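Local coordinates for EchA1_1 (Mycobacterium avium subsp. paratuberculosis, PDB 3R9T), which probably hydrates the double bond of enoyl-CoA thioesters in fatty acid metabolism, as a member of the enoyl-CoA hydratase/isomerase (crotonase) family, at residues V126-R131 / L172-A177; I22-P27 / A35-G40; V54-L59 / A198-I203. All coordinates share one frame; numbering follows the deposited sequence. Where two conformers were deposited one is given.

All three contacts reach the six-stranded sheet of the crotonase fold and are largely buried; contact 1 opens to solvent at the E130 turn. Contacts 1 and 2 set the first turn of a helix against the end of a strand and the turn after it; contact 3 sets the last turns of a helix against the start of a strand. Contact 2 joins consecutive elements of a beta-alpha-beta unit through branched aliphatic groups and an arginine chain. Contacts 1 and 3 rest on alanine-to-alanine touches, contact 1 adding two bridging waters, contact 3 an arginine whose guanidinium passes the helix without bonding to it. I22 N lies 2.7 Å from V58 O, a probable hydrogen bond between contacts 2 and 3; V127 and L199 pack between contacts 1 and 3.

Contact 1. Residues V126-R131 / L172-A177; sequences VVADER and LSAAAA
A174, the first residue of helix 174-180, sets its methyl against the end of strand 125-129, in the parallel part of the crotonase sheet. The tight part is small. A174 CB lies 3.7 Å from D129 O and 4.3 Å from A128 CB, and the same A174 CB is 4.0 Å from E130 O. One methyl thus covers both a strand side chain and the backbone where the strand gives way to a turn. A128 also rests on I183 and V108, which continue this apolar patch beyond the two segments.

The loose side lies at the amides of A174 and A175, where no direct hydrogen bond crosses and two waters bridge the segments. Both waters donate to E130 O; one accepts from A175 N, and the other, at a long 3.3 Å, from A174 N. The first turn of the helix thus reaches the carbonyl through water. Its next amide, A176 N, is taken instead by S173 OG at 3.0 Å, a side-chain N-cap.

The turn itself is held from the strand side. The D129 side chain leaves the backbone away from the helix, and with CG anti to the backbone N (chi1 -169°) OD1 accepts from R131 N through its anti lone pair, closing an Asx turn. R131 grips the same carboxylate side-on: NE goes to OD1 and NH2 to OD2, both on the syn side. OD1 therefore carries two donors, while OD2 also receives G190 N. R131 NH1 forms a salt bridge with D64. NE and NH2 lie about 34° out of the carboxylate plane, whereas the acceptor oxygens lie in the guanidinium plane; R131 NE to D129 OD1 is 2.9 Å, nearly straight at 178°.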
ATOM      1  N   VAL B 126      -7.782  12.391  -8.264  1.00 14.84           N
ATOM      2  CA  VAL B 126      -7.058  13.217  -9.242  1.00 15.70           C
ATOM      3  C   VAL B 126      -7.440  12.862 -10.683  1.00 16.19           C
ATOM      4  O   VAL B 126      -7.343  11.712 -11.084  1.00 15.54           O
ATOM      5  CB  VAL B 126      -5.523  13.067  -9.111  1.00 15.48           C
ATOM      6  CG1 VAL B 126      -4.823  14.067  -9.986  1.00 15.54           C
ATOM      7  CG2 VAL B 126      -5.079  13.250  -7.635  1.00 16.61           C
ATOM      8  N   VAL B 127      -7.821  13.884 -11.441  1.00 17.18           N
ATOM      9  CA  VAL B 127      -7.980  13.805 -12.890  1.00 18.81           C
ATOM     10  C   VAL B 127      -6.910  14.715 -13.512  1.00 18.81           C
ATOM     11  O   VAL B 127      -6.748  15.861 -13.076  1.00 19.21           O
ATOM     12  CB  VAL B 127      -9.383  14.269 -13.273  1.00 19.68           C
ATOM     13  CG1 VAL B 127      -9.608  14.204 -14.795  1.00 22.15           C
ATOM     14  CG2 VAL B 127     -10.410  13.432 -12.522  1.00 21.57           C
ATOM     15  N   ALA B 128      -6.175  14.216 -14.507  1.00 19.25           N
ATOM     16  CA  ALA B 128      -5.089  14.992 -15.108  1.00 19.99           C
ATOM     17  C   ALA B 128      -5.205  15.112 -16.617  1.00 21.21           C
ATOM     18  O   ALA B 128      -5.482  14.140 -17.301  1.00 20.92           O
ATOM     19  CB  ALA B 128      -3.761  14.372 -14.771  1.00 19.96           C
ATOM     20  N   ASP B 129      -4.966  16.323 -17.106  1.00 22.75           N
ATOM     21  CA  ASP B 129      -4.658  16.592 -18.506  1.00 24.83           C
ATOM     22  C   ASP B 129      -3.486  15.686 -18.935  1.00 25.43           C
ATOM     23  O   ASP B 129      -2.521  15.514 -18.182  1.00 26.01           O
ATOM     24  CB  ASP B 129      -4.289  18.080 -18.600  1.00 25.39           C
ATOM     25  CG  ASP B 129      -4.199  18.592 -20.017  1.00 28.19           C
ATOM     26  OD1 ASP B 129      -3.319  18.118 -20.767  1.00 29.89           O
ATOM     27  OD2 ASP B 129      -4.981  19.509 -20.359  1.00 30.03           O
ATOM     28  N   GLU B 130      -3.572  15.116 -20.137  1.00 26.91           N
ATOM     29  CA  GLU B 130      -2.549  14.209 -20.680  0.50 27.54           C
ATOM     30  C   GLU B 130      -1.162  14.851 -20.650  1.00 28.02           C
ATOM     31  O   GLU B 130      -0.157  14.155 -20.592  1.00 28.51           O
ATOM     32  CB  GLU B 130      -2.907  13.764 -22.116  0.50 28.62           C
ATOM     33  CG  GLU B 130      -3.156  14.931 -23.101  0.50 30.54           C
ATOM     34  CD  GLU B 130      -3.529  14.495 -24.521  0.50 32.69           C
ATOM     35  OE1 GLU B 130      -2.811  13.649 -25.098  0.50 33.51           O
ATOM     36  OE2 GLU B 130      -4.532  15.028 -25.067  0.50 33.08           O
ATOM     37  N   ARG B 131      -1.121  16.183 -20.704  1.00 28.02           N
ATOM     38  CA  ARG B 131       0.141  16.925 -20.705  1.00 28.47           C
ATOM     39  C   ARG B 131       0.783  17.097 -19.324  1.00 27.68           C
ATOM     40  O   ARG B 131       1.943  17.506 -19.221  1.00 27.58           O
ATOM     41  CB  ARG B 131      -0.078  18.312 -21.302  1.00 29.27           C
ATOM     42  CG  ARG B 131      -0.436  18.329 -22.772  1.00 30.44           C
ATOM     43  CD  ARG B 131      -0.895  19.725 -23.173  1.00 31.51           C
ATOM     44  NE  ARG B 131      -2.126  20.110 -22.488  1.00 30.32           N
ATOM     45  CZ  ARG B 131      -2.724  21.289 -22.619  1.00 33.59           C
ATOM     46  NH1 ARG B 131      -2.212  22.218 -23.427  1.00 33.92           N
ATOM     47  NH2 ARG B 131      -3.839  21.546 -21.941  1.00 34.16           N
ATOM     48  N   LEU B 172       7.327  12.275 -13.484  1.00 24.65           N
ATOM     49  CA  LEU B 172       6.466  11.138 -13.797  1.00 25.04           C
ATOM     50  C   LEU B 172       5.396  11.673 -14.755  1.00 24.42           C
ATOM     51  O   LEU B 172       4.807  12.721 -14.471  1.00 25.02           O
ATOM     52  CB  LEU B 172       5.820  10.649 -12.483  1.00 25.19           C
ATOM     53  CG  LEU B 172       5.022   9.346 -12.478  1.00 26.30           C
ATOM     54  CD1 LEU B 172       5.932   8.127 -12.597  1.00 29.72           C
ATOM     55  CD2 LEU B 172       4.174   9.249 -11.220  1.00 28.25           C
ATOM     56  N   SER B 173       5.160  11.008 -15.893  1.00 23.58           N
ATOM     57  CA  SER B 173       4.063  11.421 -16.785  1.00 22.87           C
ATOM     58  C   SER B 173       2.693  11.166 -16.169  1.00 21.21           C
ATOM     59  O   SER B 173       2.540  10.370 -15.252  1.00 20.23           O
ATOM     60  CB  SER B 173       4.115  10.687 -18.131  1.00 23.97           C
ATOM     61  OG  SER B 173       3.927   9.290 -17.969  1.00 23.09           O
ATOM     62  N   ALA B 174       1.683  11.819 -16.717  1.00 21.32           N
ATOM     63  CA  ALA B 174       0.307  11.579 -16.284  1.00 20.28           C
ATOM     64  C   ALA B 174      -0.070  10.120 -16.503  1.00 19.66           C
ATOM     65  O   ALA B 174      -0.660   9.487 -15.637  1.00 19.17           O
ATOM     66  CB  ALA B 174      -0.652  12.493 -17.016  1.00 20.63           C
ATOM     67  N   ALA B 175       0.327   9.573 -17.638  1.00 19.91           N
ATOM     68  CA  ALA B 175       0.048   8.187 -17.927  1.00 19.63           C
ATOM     69  C   ALA B 175       0.688   7.241 -16.904  1.00 19.56           C
ATOM     70  O   ALA B 175       0.041   6.320 -16.429  1.00 19.50           O
ATOM     71  CB  ALA B 175       0.538   7.861 -19.307  1.00 20.60           C
ATOM     72  N   ALA B 176       1.954   7.475 -16.572  1.00 19.41           N
ATOM     73  CA  ALA B 176       2.644   6.603 -15.609  1.00 20.18           C
ATOM     74  C   ALA B 176       2.002   6.753 -14.221  1.00 19.22           C
ATOM     75  O   ALA B 176       1.835   5.766 -13.493  1.00 19.59           O
ATOM     76  CB  ALA B 176       4.146   6.919 -15.543  1.00 20.57           C
ATOM     77  N   ALA B 177       1.637   7.984 -13.870  1.00 19.49           N
ATOM     78  CA  ALA B 177       0.943   8.226 -12.602  1.00 19.34           C
ATOM     79  C   ALA B 177      -0.351   7.447 -12.554  1.00 19.66           C
ATOM     80  O   ALA B 177      -0.671   6.830 -11.535  1.00 19.13           O
ATOM     81  CB  ALA B 177       0.679   9.704 -12.399  1.00 19.47           C
TER
HETATM   82  O   HOH W   1       0.688  11.214 -20.117  1.00 22.90           O
HETATM   83  O   HOH W   2       2.561  13.812 -19.174  1.00 24.41           O

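Contact 2. Residues I22-P27 / A35-G40; sequences ITINRP and AAVSIG
This is a strand-to-helix contact within a beta-alpha-beta unit: V37, in the first turn of helix 35-50, wedges between I24 at the end of strand 19-24 and R26 in the following turn. It is buried and has no hydrogen bond across it. The two methyls of V37 divide the work. CG1, anti to the backbone N (chi1 175°), meets the branch methyl of I24, with V37 CG1 3.8 Å from I24 CG2. CG2 meets the aliphatic part of R26, the two side chains crossing at a slant, and V37 CG2 comes within 3.5 Å of R26 CD and 4.0 Å of R26 CG.

R26 bends about its CG-CD bond (chi3 71°), the bond that lies against V37 CG2, and its guanidinium goes on to D72. NH1 pairs with D72 in a salt bridge and also donates to A32 O; these partners probably help to fix the chain over V37. The backbone of the turn is tied as well, R26 N donating to the side chain of N31.

I22, two residues before I24, directs its CB to the helix and extends the apolar layer along helix 35-50 to V41 and A44. Strand 19-24 lies between antiparallel strand 11-16 and parallel strand 56-61, with helix 35-50 making the crossover from 19-24 to 56-61.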
ATOM      1  N   ILE B  22     -12.300  25.567  -6.825  1.00 23.76           N
ATOM      2  CA  ILE B  22     -11.249  26.445  -6.317  1.00 23.11           C
ATOM      3  C   ILE B  22     -10.123  26.520  -7.342  1.00 23.46           C
ATOM      4  O   ILE B  22      -9.553  25.491  -7.706  1.00 22.06           O
ATOM      5  CB  ILE B  22     -10.655  25.886  -4.999  1.00 22.22           C
ATOM      6  CG1 ILE B  22     -11.744  25.725  -3.949  1.00 22.51           C
ATOM      7  CG2 ILE B  22      -9.545  26.790  -4.458  1.00 23.43           C
ATOM      8  CD1 ILE B  22     -11.240  25.166  -2.603  1.00 23.76           C
ATOM      9  N   THR B  23      -9.783  27.725  -7.794  1.00 24.43           N
ATOM     10  CA  THR B  23      -8.787  27.882  -8.843  1.00 25.38           C
ATOM     11  C   THR B  23      -7.598  28.683  -8.316  1.00 26.31           C
ATOM     12  O   THR B  23      -7.765  29.830  -7.874  1.00 27.01           O
ATOM     13  CB  THR B  23      -9.396  28.578 -10.086  1.00 26.15           C
ATOM     14  OG1 THR B  23     -10.556  27.864 -10.546  1.00 27.78           O
ATOM     15  CG2 THR B  23      -8.371  28.669 -11.204  1.00 26.54           C
ATOM     16  N   ILE B  24      -6.408  28.087  -8.349  1.00 26.02           N
ATOM     17  CA  ILE B  24      -5.207  28.814  -7.969  1.00 26.43           C
ATOM     18  C   ILE B  24      -5.028  29.868  -9.060  1.00 27.95           C
ATOM     19  O   ILE B  24      -5.121  29.552 -10.248  1.00 28.06           O
ATOM     20  CB  ILE B  24      -3.981  27.910  -7.899  1.00 25.80           C
ATOM     21  CG1 ILE B  24      -4.171  26.809  -6.848  1.00 23.85           C
ATOM     22  CG2 ILE B  24      -2.748  28.729  -7.559  1.00 26.03           C
ATOM     23  CD1 ILE B  24      -3.139  25.682  -6.960  1.00 24.66           C
ATOM     24  N   ASN B  25      -4.778  31.106  -8.645  1.00 29.17           N
ATOM     25  CA  ASN B  25      -4.876  32.266  -9.520  1.00 30.85           C
ATOM     26  C   ASN B  25      -3.567  33.066  -9.603  1.00 31.73           C
ATOM     27  O   ASN B  25      -3.565  34.292  -9.444  1.00 32.89           O
ATOM     28  CB  ASN B  25      -6.032  33.148  -9.024  1.00 31.43           C
ATOM     29  CG  ASN B  25      -6.471  34.186 -10.044  1.00 33.99           C
ATOM     30  OD1 ASN B  25      -6.437  33.943 -11.249  1.00 36.04           O
ATOM     31  ND2 ASN B  25      -6.896  35.352  -9.558  1.00 36.03           N
ATOM     32  N   ARG B  26      -2.455  32.375  -9.858  1.00 31.76           N
ATOM     33  CA  ARG B  26      -1.176  33.057 -10.137  1.00 32.91           C
ATOM     34  C   ARG B  26      -0.480  32.528 -11.384  1.00 33.57           C
ATOM     35  O   ARG B  26       0.671  32.083 -11.315  1.00 33.10           O
ATOM     36  CB  ARG B  26      -0.216  32.933  -8.960  1.00 32.47           C
ATOM     37  CG  ARG B  26      -0.689  33.565  -7.684  1.00 33.10           C
ATOM     38  CD  ARG B  26       0.388  33.407  -6.655  1.00 33.48           C
ATOM     39  NE  ARG B  26       1.544  34.263  -6.932  1.00 33.38           N
ATOM     40  CZ  ARG B  26       2.816  33.930  -6.709  1.00 35.99           C
ATOM     41  NH1 ARG B  26       3.138  32.732  -6.231  1.00 35.48           N
ATOM     42  NH2 ARG B  26       3.784  34.799  -6.983  1.00 37.31           N
ATOM     43  N   PRO B  27      -1.161  32.588 -12.538  1.00 34.97           N
ATOM     44  CA  PRO B  27      -0.547  32.007 -13.722  1.00 36.17           C
ATOM     45  C   PRO B  27       0.756  32.699 -14.122  1.00 37.99           C
ATOM     46  O   PRO B  27       1.656  32.030 -14.618  1.00 38.39           O
ATOM     47  CB  PRO B  27      -1.628  32.155 -14.800  1.00 36.64           C
ATOM     48  CG  PRO B  27      -2.516  33.242 -14.327  1.00 36.67           C
ATOM     49  CD  PRO B  27      -2.455  33.225 -12.827  1.00 35.33           C
ATOM     50  N   ALA B  35       1.622  32.583   0.496  1.00 31.01           N
ATOM     51  CA  ALA B  35       0.616  32.868   1.531  1.00 31.10           C
ATOM     52  C   ALA B  35      -0.748  33.341   0.989  1.00 30.90           C
ATOM     53  O   ALA B  35      -1.785  32.984   1.542  1.00 30.82           O
ATOM     54  CB  ALA B  35       1.165  33.876   2.542  1.00 31.85           C
ATOM     55  N   ALA B  36      -0.744  34.144  -0.075  1.00 31.00           N
ATOM     56  CA  ALA B  36      -1.988  34.627  -0.687  1.00 30.61           C
ATOM     57  C   ALA B  36      -2.835  33.481  -1.284  1.00 29.53           C
ATOM     58  O   ALA B  36      -4.061  33.457  -1.146  1.00 29.12           O
ATOM     59  CB  ALA B  36      -1.679  35.680  -1.755  1.00 31.71           C
ATOM     60  N   VAL B  37      -2.173  32.534  -1.946  1.00 28.23           N
ATOM     61  CA  VAL B  37      -2.853  31.353  -2.469  1.00 27.13           C
ATOM     62  C   VAL B  37      -3.415  30.541  -1.296  1.00 26.02           C
ATOM     63  O   VAL B  37      -4.560  30.092  -1.327  1.00 25.43           O
ATOM     64  CB  VAL B  37      -1.911  30.474  -3.318  1.00 26.36           C
ATOM     65  CG1 VAL B  37      -2.622  29.175  -3.766  1.00 25.43           C
ATOM     66  CG2 VAL B  37      -1.344  31.257  -4.534  1.00 27.90           C
ATOM     67  N   SER B  38      -2.617  30.386  -0.244  1.00 25.39           N
ATOM     68  CA  SER B  38      -3.059  29.620   0.914  1.00 24.43           C
ATOM     69  C   SER B  38      -4.302  30.206   1.569  1.00 24.49           C
ATOM     70  O   SER B  38      -5.158  29.476   2.054  1.00 23.29           O
ATOM     71  CB  SER B  38      -1.930  29.471   1.940  1.00 24.39           C
ATOM     72  OG  SER B  38      -0.808  28.848   1.346  1.00 24.37           O
ATOM     73  N   ILE B  39      -4.402  31.527   1.572  1.00 25.18           N
ATOM     74  CA  ILE B  39      -5.581  32.198   2.110  1.00 25.43           C
ATOM     75  C   ILE B  39      -6.819  31.873   1.298  1.00 25.06           C
ATOM     76  O   ILE B  39      -7.861  31.517   1.854  1.00 24.58           O
ATOM     77  CB  ILE B  39      -5.364  33.720   2.162  1.00 26.85           C
ATOM     78  CG1 ILE B  39      -4.403  34.052   3.300  1.00 27.94           C
ATOM     79  CG2 ILE B  39      -6.683  34.459   2.364  1.00 26.77           C
ATOM     80  CD1 ILE B  39      -3.793  35.456   3.222  1.00 31.26           C
ATOM     81  N   GLY B  40      -6.694  31.991  -0.016  1.00 24.45           N
ATOM     82  CA  GLY B  40      -7.802  31.728  -0.919  1.00 24.59           C
ATOM     83  C   GLY B  40      -8.286  30.295  -0.862  1.00 23.54           C
ATOM     84  O   GLY B  40      -9.483  30.030  -0.804  1.00 23.47           O
TER

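Contact 3. Residues V54-L59 / A198-I203; sequences VRAVVL and ALASAI
R55, in the loop entering strand 56-61, passes its guanidinium by the last turn of helix 192-204, while beside it the methyls of A56 and A200 touch. Its CB points at the helix, and CG stands beside the backbone N, anti to the carbonyl carbon (chi1 -66°). The chain then folds at chi2 and chi3, and from CB through CG, CD, NE and CZ nothing comes close to A198-I203; the side chain touches N18 and T204 instead. At the tip, R55 NH2 comes to 4.1 Å from I203 O, an oblique approach too long for a hydrogen bond. The actual bond of NH2 goes to N206 O, which anchors the guanidinium to the chain that follows the helix.

The inner part is plain apolar packing: A56 CB and A200 CB stand 4.1 Å apart, and these small side chains allow strand and helix a CA separation of 6.3 Å. I203 and L199 touch T168 and R164 of the second subunit.

V58 continues the row onto L193 and A196. Helix 192-204 covers one face of strand 56-61; V57, turned away from it, packs on L45 and A48 of helix 35-50.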
ATOM      1  N   VAL B  54     -22.812  22.647  -0.529  1.00 34.32           N
ATOM      2  CA  VAL B  54     -21.605  22.125  -1.188  1.00 31.75           C
ATOM      3  C   VAL B  54     -21.429  20.622  -0.913  1.00 29.93           C
ATOM      4  O   VAL B  54     -21.372  20.193   0.243  1.00 29.94           O
ATOM      5  CB  VAL B  54     -20.349  22.899  -0.740  1.00 30.92           C
ATOM      6  CG1 VAL B  54     -19.107  22.289  -1.362  1.00 29.41           C
ATOM      7  CG2 VAL B  54     -20.467  24.387  -1.101  1.00 32.10           C
ATOM      8  N   ARG B  55     -21.334  19.833  -1.983  1.00 28.70           N
ATOM      9  CA  ARG B  55     -21.220  18.370  -1.894  1.00 27.00           C
ATOM     10  C   ARG B  55     -19.854  17.816  -2.309  1.00 25.59           C
ATOM     11  O   ARG B  55     -19.555  16.642  -2.056  1.00 25.37           O
ATOM     12  CB  ARG B  55     -22.284  17.700  -2.768  1.00 27.48           C
ATOM     13  CG  ARG B  55     -23.723  17.924  -2.311  1.00 29.92           C
ATOM     14  CD  ARG B  55     -24.009  17.332  -0.938  1.00 31.73           C
ATOM     15  NE  ARG B  55     -23.481  15.972  -0.892  1.00 34.08           N
ATOM     16  CZ  ARG B  55     -24.078  14.877  -1.366  1.00 35.04           C
ATOM     17  NH1 ARG B  55     -25.311  14.911  -1.863  1.00 37.77           N
ATOM     18  NH2 ARG B  55     -23.431  13.716  -1.298  1.00 35.55           N
ATOM     19  N   ALA B  56     -19.065  18.641  -2.982  1.00 23.91           N
ATOM     20  CA  ALA B  56     -17.736  18.245  -3.456  1.00 22.75           C
ATOM     21  C   ALA B  56     -16.923  19.490  -3.790  1.00 21.98           C
ATOM     22  O   ALA B  56     -17.470  20.562  -4.053  1.00 23.27           O
ATOM     23  CB  ALA B  56     -17.845  17.353  -4.693  1.00 22.52           C
ATOM     24  N   VAL B  57     -15.606  19.329  -3.779  1.00 20.37           N
ATOM     25  CA  VAL B  57     -14.686  20.389  -4.096  1.00 20.78           C
ATOM     26  C   VAL B  57     -13.734  19.933  -5.171  1.00 20.53           C
ATOM     27  O   VAL B  57     -13.182  18.831  -5.079  1.00 18.84           O
ATOM     28  CB  VAL B  57     -13.876  20.747  -2.857  1.00 20.45           C
ATOM     29  CG1 VAL B  57     -12.762  21.751  -3.182  1.00 22.49           C
ATOM     30  CG2 VAL B  57     -14.811  21.281  -1.780  1.00 21.16           C
ATOM     31  N   VAL B  58     -13.547  20.784  -6.179  1.00 20.60           N
ATOM     32  CA  VAL B  58     -12.509  20.615  -7.199  1.00 19.76           C
ATOM     33  C   VAL B  58     -11.475  21.731  -7.087  1.00 20.52           C
ATOM     34  O   VAL B  58     -11.839  22.915  -6.985  1.00 22.45           O
ATOM     35  CB  VAL B  58     -13.103  20.629  -8.625  1.00 20.11           C
ATOM     36  CG1 VAL B  58     -12.012  20.627  -9.693  1.00 19.12           C
ATOM     37  CG2 VAL B  58     -14.016  19.431  -8.826  1.00 19.26           C
ATOM     38  N   LEU B  59     -10.199  21.332  -7.099  1.00 19.62           N
ATOM     39  CA  LEU B  59      -9.055  22.241  -7.044  1.00 19.92           C
ATOM     40  C   LEU B  59      -8.350  22.185  -8.394  1.00 20.20           C
ATOM     41  O   LEU B  59      -8.004  21.109  -8.848  1.00 19.43           O
ATOM     42  CB  LEU B  59      -8.069  21.828  -5.934  1.00 19.44           C
ATOM     43  CG  LEU B  59      -6.801  22.696  -5.851  1.00 19.59           C
ATOM     44  CD1 LEU B  59      -7.170  24.120  -5.413  1.00 19.67           C
ATOM     45  CD2 LEU B  59      -5.744  22.057  -4.929  1.00 20.97           C
ATOM     46  N   ALA B 198     -17.510  15.884 -13.834  1.00 23.97           N
ATOM     47  CA  ALA B 198     -18.236  14.642 -14.097  1.00 24.50           C
ATOM     48  C   ALA B 198     -17.950  13.601 -12.998  1.00 23.98           C
ATOM     49  O   ALA B 198     -18.858  12.899 -12.536  1.00 24.13           O
ATOM     50  CB  ALA B 198     -17.872  14.087 -15.465  1.00 25.28           C
ATOM     51  N   LEU B 199     -16.684  13.499 -12.593  1.00 23.57           N
ATOM     52  CA  LEU B 199     -16.319  12.616 -11.482  1.00 23.37           C
ATOM     53  C   LEU B 199     -16.999  13.089 -10.185  1.00 22.86           C
ATOM     54  O   LEU B 199     -17.534  12.279  -9.419  1.00 23.00           O
ATOM     55  CB  LEU B 199     -14.800  12.562 -11.303  1.00 23.56           C
ATOM     56  CG  LEU B 199     -14.264  11.656 -10.186  1.00 22.80           C
ATOM     57  CD1 LEU B 199     -14.785  10.208 -10.374  1.00 24.20           C
ATOM     58  CD2 LEU B 199     -12.742  11.682 -10.172  1.00 22.91           C
ATOM     59  N   ALA B 200     -16.995  14.396  -9.936  1.00 21.80           N
ATOM     60  CA  ALA B 200     -17.696  14.932  -8.772  1.00 22.26           C
ATOM     61  C   ALA B 200     -19.161  14.494  -8.770  1.00 23.34           C
ATOM     62  O   ALA B 200     -19.707  14.102  -7.723  1.00 22.63           O
ATOM     63  CB  ALA B 200     -17.610  16.448  -8.728  1.00 22.83           C
ATOM     64  N   SER B 201     -19.777  14.538  -9.954  1.00 23.85           N
ATOM     65  CA  SER B 201     -21.184  14.153 -10.100  1.00 24.98           C
ATOM     66  C   SER B 201     -21.422  12.689  -9.740  1.00 24.05           C
ATOM     67  O   SER B 201     -22.476  12.371  -9.201  1.00 25.41           O
ATOM     68  CB  SER B 201     -21.762  14.538 -11.478  1.00 25.95           C
ATOM     69  OG  SER B 201     -21.445  13.600 -12.489  1.00 29.33           O
ATOM     70  N   ALA B 202     -20.430  11.821  -9.963  1.00 23.07           N
ATOM     71  CA  ALA B 202     -20.518  10.398  -9.599  1.00 22.33           C
ATOM     72  C   ALA B 202     -20.518  10.157  -8.091  1.00 21.24           C
ATOM     73  O   ALA B 202     -20.878   9.067  -7.649  1.00 21.40           O
ATOM     74  CB  ALA B 202     -19.369   9.585 -10.265  1.00 21.76           C
ATOM     75  N   ILE B 203     -20.094  11.163  -7.324  1.00 20.45           N
ATOM     76  CA  ILE B 203     -20.062  11.124  -5.862  1.00 20.39           C
ATOM     77  C   ILE B 203     -21.234  11.878  -5.262  1.00 21.31           C
ATOM     78  O   ILE B 203     -21.850  11.384  -4.323  1.00 22.48           O
ATOM     79  CB  ILE B 203     -18.743  11.723  -5.324  1.00 20.16           C
ATOM     80  CG1 ILE B 203     -17.546  10.973  -5.915  1.00 19.94           C
ATOM     81  CG2 ILE B 203     -18.702  11.695  -3.758  1.00 19.61           C
ATOM     82  CD1 ILE B 203     -16.219  11.702  -5.671  1.00 19.84           C
TER